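Local coordinates for fatty acid/retinol binding protein protein 7, isoform A, confirmed BY transcript evidence (Caenorhabditis elegans, PDB 2W9Y), which probably binds fatty acids such as oleic acid, and retinoids, as a secreted helical lipid carrier of the nematode FAR family, at residues 26-29 and 30-33; 57-60 and 61-64; 92-95 and 96-100; 113-116 and 117-121. One frame throughout, in Å; residues are numbered along the deposited sequence.

Interaction 1: 26-29 and 30-33; sequences SITA and DEKP
Thr28 and Glu31 bond to each other twice across the turn between helix 18-26 and helix 32-39. Thr28 N donates to Glu31 OE1 at 2.9 Å. The bond is nearly straight (167°), but it meets the carboxylate from above its plane. In return, Glu31 N donates to Thr28 OG1 at 3.2 Å. This reciprocal exchange has the bonding pattern of a capping box. Thr28 OG1 gives its own proton to Asp30 OD1, 2.8 Å away, again from above the carboxylate plane. One hydroxyl therefore ties two residues of the turn. It can do so because chi1 of Thr28 (59°) sets OG1 between the backbone N and the carbonyl carbon. A valine here would probably leave Glu31 N and Asp30 OD1 without their hydroxyl partner and let the Asp30 carboxylate turn. The backbone closes the same turn, with Lys32 N donating to Thr28 O at 3.2 Å. Beside it, Ile27 CG2 packs on Lys32 CB at 3.7 Å. Further out, Glu31 OE2 forms a salt bridge with Arg65, which helps fix the rotation of the carboxylate. Lys32 NZ bonds to Ala2 O near the chain start. The turn thus joins helix 18-26 to helix 32-39 and lies against helix 60-75.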
ATOM      1  N   SER A  26       0.677  -4.789 -12.688  1.00 19.02           N
ATOM      2  CA  SER A  26      -0.133  -5.749 -13.382  1.00 17.81           C
ATOM      3  C   SER A  26      -1.346  -5.091 -14.028  1.00 17.81           C
ATOM      4  O   SER A  26      -1.926  -5.698 -14.933  1.00 18.44           O
ATOM      5  CB  SER A  26      -0.582  -6.881 -12.444  1.00 17.57           C
ATOM      6  OG  SER A  26      -1.768  -6.545 -11.710  1.00 15.62           O
ATOM      7  N   ILE A  27      -1.765  -3.898 -13.566  1.00 16.55           N
ATOM      8  CA  ILE A  27      -3.020  -3.282 -13.991  1.00 15.33           C
ATOM      9  C   ILE A  27      -2.929  -2.964 -15.478  1.00 15.16           C
ATOM     10  O   ILE A  27      -2.043  -2.218 -15.893  1.00 14.89           O
ATOM     11  CB  ILE A  27      -3.267  -1.914 -13.264  1.00 14.80           C
ATOM     12  CG1 ILE A  27      -3.388  -2.085 -11.747  1.00 15.74           C
ATOM     13  CG2 ILE A  27      -4.540  -1.220 -13.754  1.00 16.50           C
ATOM     14  CD1 ILE A  27      -4.226  -3.281 -11.345  1.00 16.41           C
ATOM     15  N   THR A  28      -3.854  -3.512 -16.262  1.00 14.32           N
ATOM     16  CA  THR A  28      -3.915  -3.262 -17.710  1.00 15.39           C
ATOM     17  C   THR A  28      -4.678  -1.978 -17.994  1.00 15.02           C
ATOM     18  O   THR A  28      -5.301  -1.381 -17.095  1.00 14.77           O
ATOM     19  CB  THR A  28      -4.669  -4.414 -18.421  1.00 15.45           C
ATOM     20  OG1 THR A  28      -5.992  -4.498 -17.874  1.00 16.88           O
ATOM     21  CG2 THR A  28      -3.986  -5.766 -18.264  1.00 16.23           C
ATOM     22  N   ALA A  29      -4.703  -1.565 -19.264  1.00 14.56           N
ATOM     23  CA  ALA A  29      -5.305  -0.290 -19.576  1.00 15.24           C
ATOM     24  C   ALA A  29      -6.800  -0.385 -19.346  1.00 14.46           C
ATOM     25  O   ALA A  29      -7.441   0.638 -18.977  1.00 15.19           O
ATOM     26  CB  ALA A  29      -5.030   0.108 -21.053  1.00 16.85           C
ATOM     27  N   ASP A  30      -7.375  -1.572 -19.565  1.00 12.38           N
ATOM     28  CA  ASP A  30      -8.847  -1.680 -19.334  1.00 13.97           C
ATOM     29  C   ASP A  30      -9.219  -1.894 -17.848  1.00 13.31           C
ATOM     30  O   ASP A  30     -10.367  -1.606 -17.446  1.00 12.68           O
ATOM     31  CB  ASP A  30      -9.498  -2.768 -20.185  1.00 14.24           C
ATOM     32  CG  ASP A  30      -9.036  -4.144 -19.811  1.00 18.40           C
ATOM     33  OD1 ASP A  30      -7.853  -4.419 -19.995  1.00 21.29           O
ATOM     34  OD2 ASP A  30      -9.838  -4.960 -19.293  1.00 23.25           O
ATOM     35  N   GLU A  31      -8.240  -2.331 -17.046  1.00 12.38           N
ATOM     36  CA  GLU A  31      -8.440  -2.505 -15.585  1.00 12.82           C
ATOM     37  C   GLU A  31      -8.408  -1.222 -14.756  1.00 13.62           C
ATOM     38  O   GLU A  31      -9.173  -1.066 -13.788  1.00 11.27           O
ATOM     39  CB  GLU A  31      -7.423  -3.484 -15.043  1.00 13.53           C
ATOM     40  CG  GLU A  31      -7.769  -4.960 -15.439  1.00 16.37           C
ATOM     41  CD  GLU A  31      -6.599  -5.878 -15.207  1.00 18.42           C
ATOM     42  OE1 GLU A  31      -5.517  -5.409 -14.783  1.00 17.51           O
ATOM     43  OE2 GLU A  31      -6.719  -7.100 -15.422  1.00 19.92           O
ATOM     44  N   LYS A  32      -7.528  -0.294 -15.139  1.00 14.03           N
ATOM     45  CA  LYS A  32      -7.406   0.935 -14.387  1.00 15.27           C
ATOM     46  C   LYS A  32      -8.752   1.675 -14.231  1.00 14.22           C
ATOM     47  O   LYS A  32      -9.078   2.132 -13.149  1.00 14.60           O
ATOM     48  CB  LYS A  32      -6.317   1.836 -14.978  1.00 15.30           C
ATOM     49  CG  LYS A  32      -6.052   3.019 -14.096  1.00 16.68           C
ATOM     50  CD  LYS A  32      -4.933   3.888 -14.629  1.00 18.78           C
ATOM     51  CE  LYS A  32      -4.811   5.182 -13.852  1.00 15.04           C
ATOM     52  NZ  LYS A  32      -3.877   6.094 -14.588  1.00 13.97           N
ATOM     53  N   PRO A  33      -9.545   1.787 -15.318  1.00 14.02           N
ATOM     54  CA  PRO A  33     -10.784   2.544 -15.160  1.00 14.21           C
ATOM     55  C   PRO A  33     -11.766   1.848 -14.206  1.00 13.57           C
ATOM     56  O   PRO A  33     -12.628   2.514 -13.648  1.00 12.83           O
ATOM     57  CB  PRO A  33     -11.386   2.596 -16.579  1.00 15.03           C
ATOM     58  CG  PRO A  33     -10.280   2.342 -17.484  1.00 16.16           C
ATOM     59  CD  PRO A  33      -9.172   1.570 -16.726  1.00 14.34           C
TER

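Interaction 2: 57-60 and 61-64; sequences KKHP and ELGK
His59 caps the start of helix 60-75 with its own side chain, at the break between that helix and helix 51-58. His59 ND1 accepts from Leu62 N at 2.9 Å. The N-H points well at the nitrogen (159°), though Leu62 N lies somewhat out of the ring plane. ND1 must therefore carry no proton here, which probably favours the neutral ring. CG of His59 stands anti to the backbone N (chi1 -162°), and this brings the ring over to the first turn of the new helix. There, ND1 also meets Leu62 CB at 3.3 Å, and His59 CE1 lies 3.8 Å from Glu61 CB. An alanine in its place would probably leave Leu62 N without its capping acceptor and open a gap beside Glu61 and Leu62. Backbone bonds take over from the same residue onward: Gly63 N donates to His59 O at 3.0 Å, and Lys64 N to Pro60 O at 2.9 Å. Pro60, in the first turn, has no N-H that needs an acceptor. Leu62 packs beyond the turn on Val34 and Leu35 of helix 32-39. The arrangement is a histidine N-cap followed by proline, at the one-residue break between two helices.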
ATOM      1  N   LYS A  57     -17.194  -7.269  -8.088  1.00 17.05           N
ATOM      2  CA  LYS A  57     -18.518  -7.150  -8.712  0.50 18.74           C
ATOM      3  C   LYS A  57     -18.362  -6.733 -10.180  1.00 19.04           C
ATOM      4  O   LYS A  57     -19.076  -7.196 -11.067  1.00 19.18           O
ATOM      5  CB  LYS A  57     -19.329  -6.084  -7.956  0.50 18.56           C
ATOM      6  CG  LYS A  57     -20.498  -5.434  -8.732  0.50 20.77           C
ATOM      7  CD  LYS A  57     -21.595  -4.899  -7.775  0.50 22.09           C
ATOM      8  CE  LYS A  57     -22.907  -4.566  -8.509  0.50 21.57           C
ATOM      9  NZ  LYS A  57     -24.121  -4.767  -7.650  0.50 19.66           N
ATOM     10  N   LYS A  58     -17.410  -5.834 -10.411  1.00 18.69           N
ATOM     11  CA  LYS A  58     -17.167  -5.297 -11.737  1.00 18.72           C
ATOM     12  C   LYS A  58     -16.179  -6.094 -12.584  1.00 17.69           C
ATOM     13  O   LYS A  58     -16.325  -6.125 -13.785  1.00 19.06           O
ATOM     14  CB  LYS A  58     -16.732  -3.853 -11.609  1.00 18.91           C
ATOM     15  CG  LYS A  58     -17.915  -2.926 -11.370  1.00 21.40           C
ATOM     16  CD  LYS A  58     -17.521  -1.698 -10.616  1.00 26.33           C
ATOM     17  CE  LYS A  58     -18.369  -0.462 -11.033  1.00 30.10           C
ATOM     18  NZ  LYS A  58     -19.733  -0.772 -11.612  1.00 31.84           N
ATOM     19  N   HIS A  59     -15.229  -6.765 -11.943  1.00 16.58           N
ATOM     20  CA  HIS A  59     -14.108  -7.445 -12.571  1.00 14.83           C
ATOM     21  C   HIS A  59     -13.531  -8.476 -11.560  1.00 14.66           C
ATOM     22  O   HIS A  59     -12.692  -8.127 -10.691  1.00 13.89           O
ATOM     23  CB  HIS A  59     -13.026  -6.426 -12.897  1.00 14.06           C
ATOM     24  CG  HIS A  59     -12.035  -6.928 -13.896  1.00 13.63           C
ATOM     25  ND1 HIS A  59     -11.199  -7.996 -13.646  1.00 14.14           N
ATOM     26  CD2 HIS A  59     -11.774  -6.532 -15.163  1.00 12.49           C
ATOM     27  CE1 HIS A  59     -10.444  -8.228 -14.707  1.00 15.68           C
ATOM     28  NE2 HIS A  59     -10.764  -7.344 -15.642  1.00 14.62           N
ATOM     29  N   PRO A  60     -13.998  -9.726 -11.640  1.00 13.75           N
ATOM     30  CA  PRO A  60     -13.657 -10.746 -10.652  1.00 13.41           C
ATOM     31  C   PRO A  60     -12.186 -10.893 -10.518  1.00 13.46           C
ATOM     32  O   PRO A  60     -11.684 -10.953  -9.386  1.00 13.20           O
ATOM     33  CB  PRO A  60     -14.263 -12.008 -11.248  1.00 12.96           C
ATOM     34  CG  PRO A  60     -15.573 -11.469 -11.784  1.00 13.27           C
ATOM     35  CD  PRO A  60     -15.227 -10.093 -12.385  1.00 13.85           C
ATOM     36  N   GLU A  61     -11.489 -10.964 -11.649  1.00 12.62           N
ATOM     37  CA  GLU A  61     -10.060 -11.260 -11.619  1.00 14.65           C
ATOM     38  C   GLU A  61      -9.251 -10.154 -11.021  1.00 14.10           C
ATOM     39  O   GLU A  61      -8.289 -10.405 -10.305  1.00 14.19           O
ATOM     40  CB  GLU A  61      -9.556 -11.499 -13.055  1.00 16.50           C
ATOM     41  CG  GLU A  61     -10.091 -12.777 -13.637  1.00 21.80           C
ATOM     42  CD  GLU A  61      -9.323 -13.924 -13.093  1.00 26.66           C
ATOM     43  OE1 GLU A  61      -8.333 -13.616 -12.365  1.00 31.26           O
ATOM     44  OE2 GLU A  61      -9.668 -15.091 -13.386  1.00 26.22           O
ATOM     45  N   LEU A  62      -9.618  -8.913 -11.341  1.00 12.97           N
ATOM     46  CA  LEU A  62      -9.019  -7.794 -10.678  1.00 14.04           C
ATOM     47  C   LEU A  62      -9.221  -7.854  -9.155  1.00 13.41           C
ATOM     48  O   LEU A  62      -8.278  -7.571  -8.383  1.00 13.79           O
ATOM     49  CB  LEU A  62      -9.603  -6.479 -11.250  1.00 13.56           C
ATOM     50  CG  LEU A  62      -8.892  -5.191 -10.935  1.00 14.41           C
ATOM     51  CD1 LEU A  62      -7.399  -5.355 -11.286  1.00 12.21           C
ATOM     52  CD2 LEU A  62      -9.581  -4.002 -11.671  1.00  9.80           C
ATOM     53  N   GLY A  63     -10.443  -8.171  -8.713  1.00 12.82           N
ATOM     54  CA  GLY A  63     -10.735  -8.241  -7.269  1.00 12.56           C
ATOM     55  C   GLY A  63      -9.963  -9.364  -6.564  1.00 12.16           C
ATOM     56  O   GLY A  63      -9.520  -9.228  -5.415  1.00 11.91           O
ATOM     57  N   LYS A  64      -9.819 -10.475  -7.252  1.00 10.90           N
ATOM     58  CA  LYS A  64      -8.976 -11.583  -6.752  1.00 11.82           C
ATOM     59  C   LYS A  64      -7.528 -11.086  -6.506  1.00 11.70           C
ATOM     60  O   LYS A  64      -6.920 -11.358  -5.444  1.00 10.86           O
ATOM     61  CB  LYS A  64      -8.978 -12.784  -7.740  1.00 11.48           C
ATOM     62  CG  LYS A  64      -7.932 -13.826  -7.420  1.00 13.44           C
ATOM     63  CD  LYS A  64      -7.728 -14.893  -8.506  1.00 18.03           C
ATOM     64  CE  LYS A  64      -6.707 -14.425  -9.562  1.00 23.71           C
ATOM     65  NZ  LYS A  64      -5.333 -14.648  -8.984  1.00 29.14           N
TER

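Interaction 3: 92-95 and 96-100; sequences IHMV and TTTLC
Residues 92-95 and 96-100 form continuous alpha helix, each carbonyl of the first four meeting the N-H four residues on. Thr97 N donates to His93 O at 3.0 Å, nearly straight at 170°. Thr98 N reaches Met94 O and Leu99 N reaches Val95 O in the same way. The threonine side chains add to this. Thr97 OG1 also donates to His93 O, at 3.0 Å. The amide and the hydroxyl come from opposite faces of the carbonyl plane, so two donors grip one oxygen. Chi1 of Thr97 (-66°) puts OG1 beside its backbone N and sends it back along the helix. The same hydroxyl lies over one face of the His93 ring, near the rim, 3.8 Å from CE1. Thr98 repeats the turn-back. Its OG1 is 2.9 Å from Met94 O and 3.5 Å from Met94 SD, which runs alongside it. Thr98 and Met94 are buried, and Met94 packs on helix 111-121. Val95 touches Phe16 and Gln20. Thr97 is the familiar helical threonine whose hydroxyl bonds to the carbonyl one turn earlier; Thr98 and, in one of its two conformers, Thr96 are turned the same way beside it, on the central helix 82-104.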
ATOM      1  N   ILE A  92       0.894   1.147   6.160  1.00  9.73           N
ATOM      2  CA  ILE A  92       0.022   0.618   5.164  1.00 11.76           C
ATOM      3  C   ILE A  92      -1.050   1.667   4.820  1.00 13.03           C
ATOM      4  O   ILE A  92      -1.443   1.770   3.655  1.00 12.01           O
ATOM      5  CB  ILE A  92      -0.670  -0.668   5.649  1.00 13.77           C
ATOM      6  CG1 ILE A  92       0.375  -1.767   5.859  1.00 13.62           C
ATOM      7  CG2 ILE A  92      -1.775  -1.131   4.643  1.00 12.25           C
ATOM      8  CD1 ILE A  92       0.997  -2.277   4.501  1.00 16.11           C
ATOM      9  N   HIS A  93      -1.526   2.432   5.813  1.00 10.93           N
ATOM     10  CA  HIS A  93      -2.465   3.529   5.521  1.00 12.19           C
ATOM     11  C   HIS A  93      -1.864   4.506   4.535  1.00 11.90           C
ATOM     12  O   HIS A  93      -2.552   4.901   3.572  1.00 13.08           O
ATOM     13  CB  HIS A  93      -2.901   4.243   6.775  1.00 12.86           C
ATOM     14  CG  HIS A  93      -4.024   5.196   6.564  1.00 20.33           C
ATOM     15  ND1 HIS A  93      -3.854   6.566   6.499  1.00 25.27           N
ATOM     16  CD2 HIS A  93      -5.358   4.977   6.443  1.00 25.94           C
ATOM     17  CE1 HIS A  93      -5.031   7.148   6.344  1.00 25.48           C
ATOM     18  NE2 HIS A  93      -5.959   6.210   6.310  1.00 27.08           N
ATOM     19  N   MET A  94      -0.590   4.855   4.698  1.00  9.20           N
ATOM     20  CA  MET A  94       0.061   5.756   3.741  1.00 10.31           C
ATOM     21  C   MET A  94       0.056   5.148   2.329  1.00 10.05           C
ATOM     22  O   MET A  94      -0.364   5.799   1.348  1.00  9.98           O
ATOM     23  CB  MET A  94       1.498   6.092   4.181  1.00  9.42           C
ATOM     24  CG  MET A  94       2.148   7.218   3.409  1.00 11.91           C
ATOM     25  SD  MET A  94       2.897   6.755   1.800  1.00 14.86           S
ATOM     26  CE  MET A  94       4.299   5.724   2.321  1.00 13.30           C
ATOM     27  N   VAL A  95       0.505   3.891   2.226  1.00  9.35           N
ATOM     28  CA  VAL A  95       0.560   3.216   0.928  1.00  9.71           C
ATOM     29  C   VAL A  95      -0.792   3.092   0.237  1.00 11.06           C
ATOM     30  O   VAL A  95      -0.914   3.331  -1.019  1.00  9.79           O
ATOM     31  CB  VAL A  95       1.190   1.805   1.120  1.00 10.84           C
ATOM     32  CG1 VAL A  95       1.187   1.061  -0.170  1.00 10.52           C
ATOM     33  CG2 VAL A  95       2.652   1.945   1.632  1.00  8.82           C
ATOM     34  N   THR A  96      -1.815   2.786   1.027  0.50 10.56           N
ATOM     35  CA  THR A  96      -3.174   2.600   0.493  0.50 10.83           C
ATOM     36  C   THR A  96      -3.667   3.908  -0.080  0.50 11.58           C
ATOM     37  O   THR A  96      -4.070   3.964  -1.246  0.50 11.96           O
ATOM     38  CB  THR A  96      -4.148   2.167   1.579  0.50 10.35           C
ATOM     39  OG1 THR A  96      -3.761   0.892   2.105  0.50 10.53           O
ATOM     40  CG2 THR A  96      -5.560   2.089   1.027  0.50 10.23           C
ATOM     41  N   THR A  97      -3.598   4.962   0.736  1.00 11.96           N
ATOM     42  CA  THR A  97      -4.024   6.342   0.332  1.00 13.06           C
ATOM     43  C   THR A  97      -3.314   6.759  -0.965  1.00 13.03           C
ATOM     44  O   THR A  97      -3.931   7.265  -1.918  1.00 12.25           O
ATOM     45  CB  THR A  97      -3.624   7.374   1.398  1.00 12.83           C
ATOM     46  OG1 THR A  97      -4.358   7.110   2.578  1.00 17.82           O
ATOM     47  CG2 THR A  97      -4.017   8.768   0.968  1.00 16.84           C
ATOM     48  N   THR A  98      -2.005   6.539  -1.024  1.00 10.88           N
ATOM     49  CA  THR A  98      -1.274   6.856  -2.222  1.00 12.91           C
ATOM     50  C   THR A  98      -1.751   6.162  -3.459  1.00 13.27           C
ATOM     51  O   THR A  98      -1.906   6.795  -4.526  1.00 13.83           O
ATOM     52  CB  THR A  98       0.230   6.482  -2.023  1.00 12.71           C
ATOM     53  OG1 THR A  98       0.742   7.244  -0.931  1.00 15.28           O
ATOM     54  CG2 THR A  98       1.049   6.814  -3.234  1.00 14.14           C
ATOM     55  N   LEU A  99      -1.917   4.850  -3.361  1.00 13.24           N
ATOM     56  CA  LEU A  99      -2.307   4.064  -4.504  1.00 14.99           C
ATOM     57  C   LEU A  99      -3.693   4.462  -4.962  1.00 14.82           C
ATOM     58  O   LEU A  99      -3.951   4.561  -6.175  1.00 12.65           O
ATOM     59  CB  LEU A  99      -2.283   2.583  -4.174  1.00 15.32           C
ATOM     60  CG  LEU A  99      -2.215   1.542  -5.305  1.00 21.16           C
ATOM     61  CD1 LEU A  99      -1.219   1.916  -6.434  1.00 20.96           C
ATOM     62  CD2 LEU A  99      -1.813   0.177  -4.693  1.00 22.81           C
ATOM     63  N   CYS A 100      -4.561   4.771  -4.006  1.00 15.11           N
ATOM     64  CA  CYS A 100      -5.907   5.302  -4.337  1.00 17.36           C
ATOM     65  C   CYS A 100      -5.777   6.652  -5.095  1.00 16.39           C
ATOM     66  O   CYS A 100      -6.367   6.857  -6.122  1.00 15.67           O
ATOM     67  CB  CYS A 100      -6.754   5.483  -3.074  1.00 19.12           C
ATOM     68  SG  CYS A 100      -8.390   6.185  -3.407  1.00 27.81           S
TER

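Interaction 4: 113-116 and 117-121; sequences AKRL and HQEFQ. With SO4 (sulfate ion), chain C.
Arg115 and Gln118 run alongside each other on the surface of helix 111-121. Arg115 NH1 gives a weak bond to Gln118 OE1, 2.9 Å away and bent to 137°. The guanidinium and amide planes are turned 68° against each other, yet the amide sits at the guanidinium edge. Another part of that edge faces a sulfate, probably from the crystallisation liquor. Arg115 NE donates to sulfate O3 at 3.1 Å, and Arg115 NH2 to sulfate O2 at 2.8 Å. Bends at chi2 and chi3 of Arg115 curl its chain back, so that the group can meet Gln118 and the anion together. Glu119 OE1 lies over one guanidinium face, toward its rim. Glu119 OE2, well out of the plane, is 3.6 Å from Arg115 NH2, a salt bridge of charges alone, with no N-H aimed at the oxygen. Glu119 was modelled in two conformers, which makes this pairing doubtful in detail. Its OE2 also pairs with Lys90 of helix 82-104. On the buried side, Leu116 packs on Phe15, while Phe120 stacks with Phe140. The whole is an amphipathic helix, with polar residues meeting loosely on the solvent side and apolar ones turned to the neighbouring helices.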
ATOM      1  N   ALA A 113       4.928  10.300   4.226  1.00 10.56           N
ATOM      2  CA  ALA A 113       6.091   9.428   4.083  1.00  9.84           C
ATOM      3  C   ALA A 113       7.330   9.948   4.840  1.00  9.98           C
ATOM      4  O   ALA A 113       8.036   9.166   5.511  1.00 10.55           O
ATOM      5  CB  ALA A 113       6.385   9.191   2.607  1.00 11.00           C
ATOM      6  N   LYS A 114       7.568  11.245   4.812  1.00  7.82           N
ATOM      7  CA  LYS A 114       8.689  11.850   5.581  1.00  9.07           C
ATOM      8  C   LYS A 114       8.401  11.620   7.069  1.00  7.65           C
ATOM      9  O   LYS A 114       9.343  11.382   7.833  1.00  8.31           O
ATOM     10  CB  LYS A 114       8.818  13.407   5.354  1.00  8.76           C
ATOM     11  CG  LYS A 114       9.039  13.820   3.890  1.00 14.76           C
ATOM     12  CD  LYS A 114      10.433  13.605   3.475  1.00 22.09           C
ATOM     13  CE  LYS A 114      10.681  14.049   1.943  1.00 25.97           C
ATOM     14  NZ  LYS A 114      10.507  15.487   1.655  1.00 27.78           N
ATOM     15  N   ARG A 115       7.135  11.730   7.484  1.00  7.12           N
ATOM     16  CA  ARG A 115       6.766  11.462   8.947  1.00  7.13           C
ATOM     17  C   ARG A 115       7.055  10.015   9.306  1.00  8.31           C
ATOM     18  O   ARG A 115       7.608   9.747  10.348  1.00  9.48           O
ATOM     19  CB  ARG A 115       5.305  11.751   9.261  1.00  7.75           C
ATOM     20  CG  ARG A 115       4.974  13.273   9.395  1.00  9.16           C
ATOM     21  CD  ARG A 115       5.573  13.904  10.636  1.00 13.01           C
ATOM     22  NE  ARG A 115       4.993  13.220  11.784  1.00 13.28           N
ATOM     23  CZ  ARG A 115       5.663  12.646  12.763  1.00 12.89           C
ATOM     24  NH1 ARG A 115       6.965  12.781  12.847  1.00 13.33           N
ATOM     25  NH2 ARG A 115       5.020  11.970  13.690  1.00 18.21           N
ATOM     26  N   LEU A 116       6.679   9.078   8.443  1.00  7.13           N
ATOM     27  CA  LEU A 116       7.017   7.676   8.669  1.00  9.20           C
ATOM     28  C   LEU A 116       8.478   7.374   8.844  1.00  8.79           C
ATOM     29  O   LEU A 116       8.869   6.509   9.651  1.00  7.55           O
ATOM     30  CB  LEU A 116       6.516   6.817   7.486  1.00  9.89           C
ATOM     31  CG  LEU A 116       5.024   6.526   7.508  1.00 12.35           C
ATOM     32  CD1 LEU A 116       4.695   5.896   6.104  1.00 16.20           C
ATOM     33  CD2 LEU A 116       4.709   5.609   8.657  1.00 13.22           C
ATOM     34  N   HIS A 117       9.296   7.996   8.014  1.00  8.13           N
ATOM     35  CA  HIS A 117      10.753   7.819   8.167  1.00  8.51           C
ATOM     36  C   HIS A 117      11.230   8.374   9.516  1.00  9.50           C
ATOM     37  O   HIS A 117      12.069   7.763  10.175  1.00  9.47           O
ATOM     38  CB  HIS A 117      11.483   8.522   7.033  1.00  7.57           C
ATOM     39  CG  HIS A 117      12.974   8.335   7.038  1.00 12.22           C
ATOM     40  ND1 HIS A 117      13.575   7.118   6.808  1.00 14.58           N
ATOM     41  CD2 HIS A 117      13.987   9.203   7.307  1.00 13.86           C
ATOM     42  CE1 HIS A 117      14.891   7.250   6.906  1.00 16.32           C
ATOM     43  NE2 HIS A 117      15.171   8.510   7.164  1.00 16.52           N
ATOM     44  N   GLN A 118      10.767   9.569   9.871  1.00  8.39           N
ATOM     45  CA  GLN A 118      11.175  10.168  11.163  1.00  7.74           C
ATOM     46  C   GLN A 118      10.757   9.237  12.327  1.00  8.81           C
ATOM     47  O   GLN A 118      11.540   8.960  13.272  1.00  9.78           O
ATOM     48  CB  GLN A 118      10.553  11.564  11.287  1.00  6.89           C
ATOM     49  CG  GLN A 118      11.111  12.434  12.427  1.00  5.00           C
ATOM     50  CD  GLN A 118      10.273  12.307  13.719  1.00  8.04           C
ATOM     51  OE1 GLN A 118       9.386  11.435  13.861  1.00  9.63           O
ATOM     52  NE2 GLN A 118      10.544  13.191  14.651  1.00  6.80           N
ATOM     53  N   GLU A 119       9.547   8.688  12.240  1.00  8.64           N
ATOM     54  CA  GLU A 119       9.006   7.878  13.314  0.50  9.99           C
ATOM     55  C   GLU A 119       9.770   6.590  13.463  1.00 10.28           C
ATOM     56  O   GLU A 119       9.935   6.057  14.590  1.00 11.41           O
ATOM     57  CB  GLU A 119       7.537   7.576  13.038  0.50 10.39           C
ATOM     58  CG  GLU A 119       6.620   8.799  13.224  0.50 13.68           C
ATOM     59  CD  GLU A 119       5.216   8.572  12.688  0.50 15.98           C
ATOM     60  OE1 GLU A 119       5.039   8.499  11.442  0.50 19.47           O
ATOM     61  OE2 GLU A 119       4.276   8.471  13.499  0.50 20.77           O
ATOM     62  N   PHE A 120      10.225   6.056  12.332  1.00 10.09           N
ATOM     63  CA  PHE A 120      10.913   4.747  12.356  1.00  8.87           C
ATOM     64  C   PHE A 120      12.181   4.924  13.166  1.00 10.39           C
ATOM     65  O   PHE A 120      12.618   4.046  13.954  1.00  8.73           O
ATOM     66  CB  PHE A 120      11.250   4.306  10.927  1.00  7.24           C
ATOM     67  CG  PHE A 120      11.966   3.000  10.870  1.00  8.11           C
ATOM     68  CD1 PHE A 120      11.253   1.830  10.998  1.00  8.01           C
ATOM     69  CD2 PHE A 120      13.361   2.964  10.818  1.00  8.77           C
ATOM     70  CE1 PHE A 120      11.907   0.550  10.958  1.00  8.92           C
ATOM     71  CE2 PHE A 120      14.049   1.736  10.805  1.00 12.08           C
ATOM     72  CZ  PHE A 120      13.318   0.516  10.889  1.00 11.34           C
ATOM     73  N   GLN A 121      12.771   6.084  12.968  1.00 11.47           N
ATOM     74  CA  GLN A 121      14.038   6.395  13.591  1.00 13.16           C
ATOM     75  C   GLN A 121      13.930   6.476  15.092  1.00 13.20           C
ATOM     76  O   GLN A 121      14.905   6.247  15.762  1.00 16.45           O
ATOM     77  CB  GLN A 121      14.573   7.747  13.126  1.00 13.96           C
ATOM     78  CG  GLN A 121      14.829   7.902  11.660  1.00 16.69           C
ATOM     79  CD  GLN A 121      15.758   6.904  11.103  1.00 19.44           C
ATOM     80  OE1 GLN A 121      16.792   6.549  11.705  1.00 22.88           O
ATOM     81  NE2 GLN A 121      15.421   6.442   9.926  1.00 22.91           N
TER
HETATM   82  S   SO4 C1140       1.458  11.345  13.074  1.00 63.40           S
HETATM   83  O1  SO4 C1140       1.051  10.043  12.526  1.00 63.74           O
HETATM   84  O2  SO4 C1140       2.407  10.979  14.137  1.00 63.70           O
HETATM   85  O3  SO4 C1140       2.061  12.172  12.026  1.00 61.52           O
HETATM   86  O4  SO4 C1140       0.309  12.108  13.621  1.00 63.71           O

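How the interactions relate
The centre of interaction 3 is about 5 Å from the chain centre, though one side of its helix is exposed; the other centres are about 16 to 18 Å out. Interactions 1 and 2 touch: Ile27 CD1 packs on Leu62 CD1 at 3.8 Å, so both serve the corner of helices 32-39 and 60-75. Interaction 4, across the centre from them, meets interaction 3, with Met94 CB 3.7 Å from Leu116 CD1, joining helices 82-104 and 111-121. The chemistry follows place. The turns of 1 and 2 use side chains to satisfy backbone N-H groups. Mid-helix, interaction 3 adds a threonine hydroxyl to an already bonded carbonyl. Surface interaction 4 uses charge and an amide.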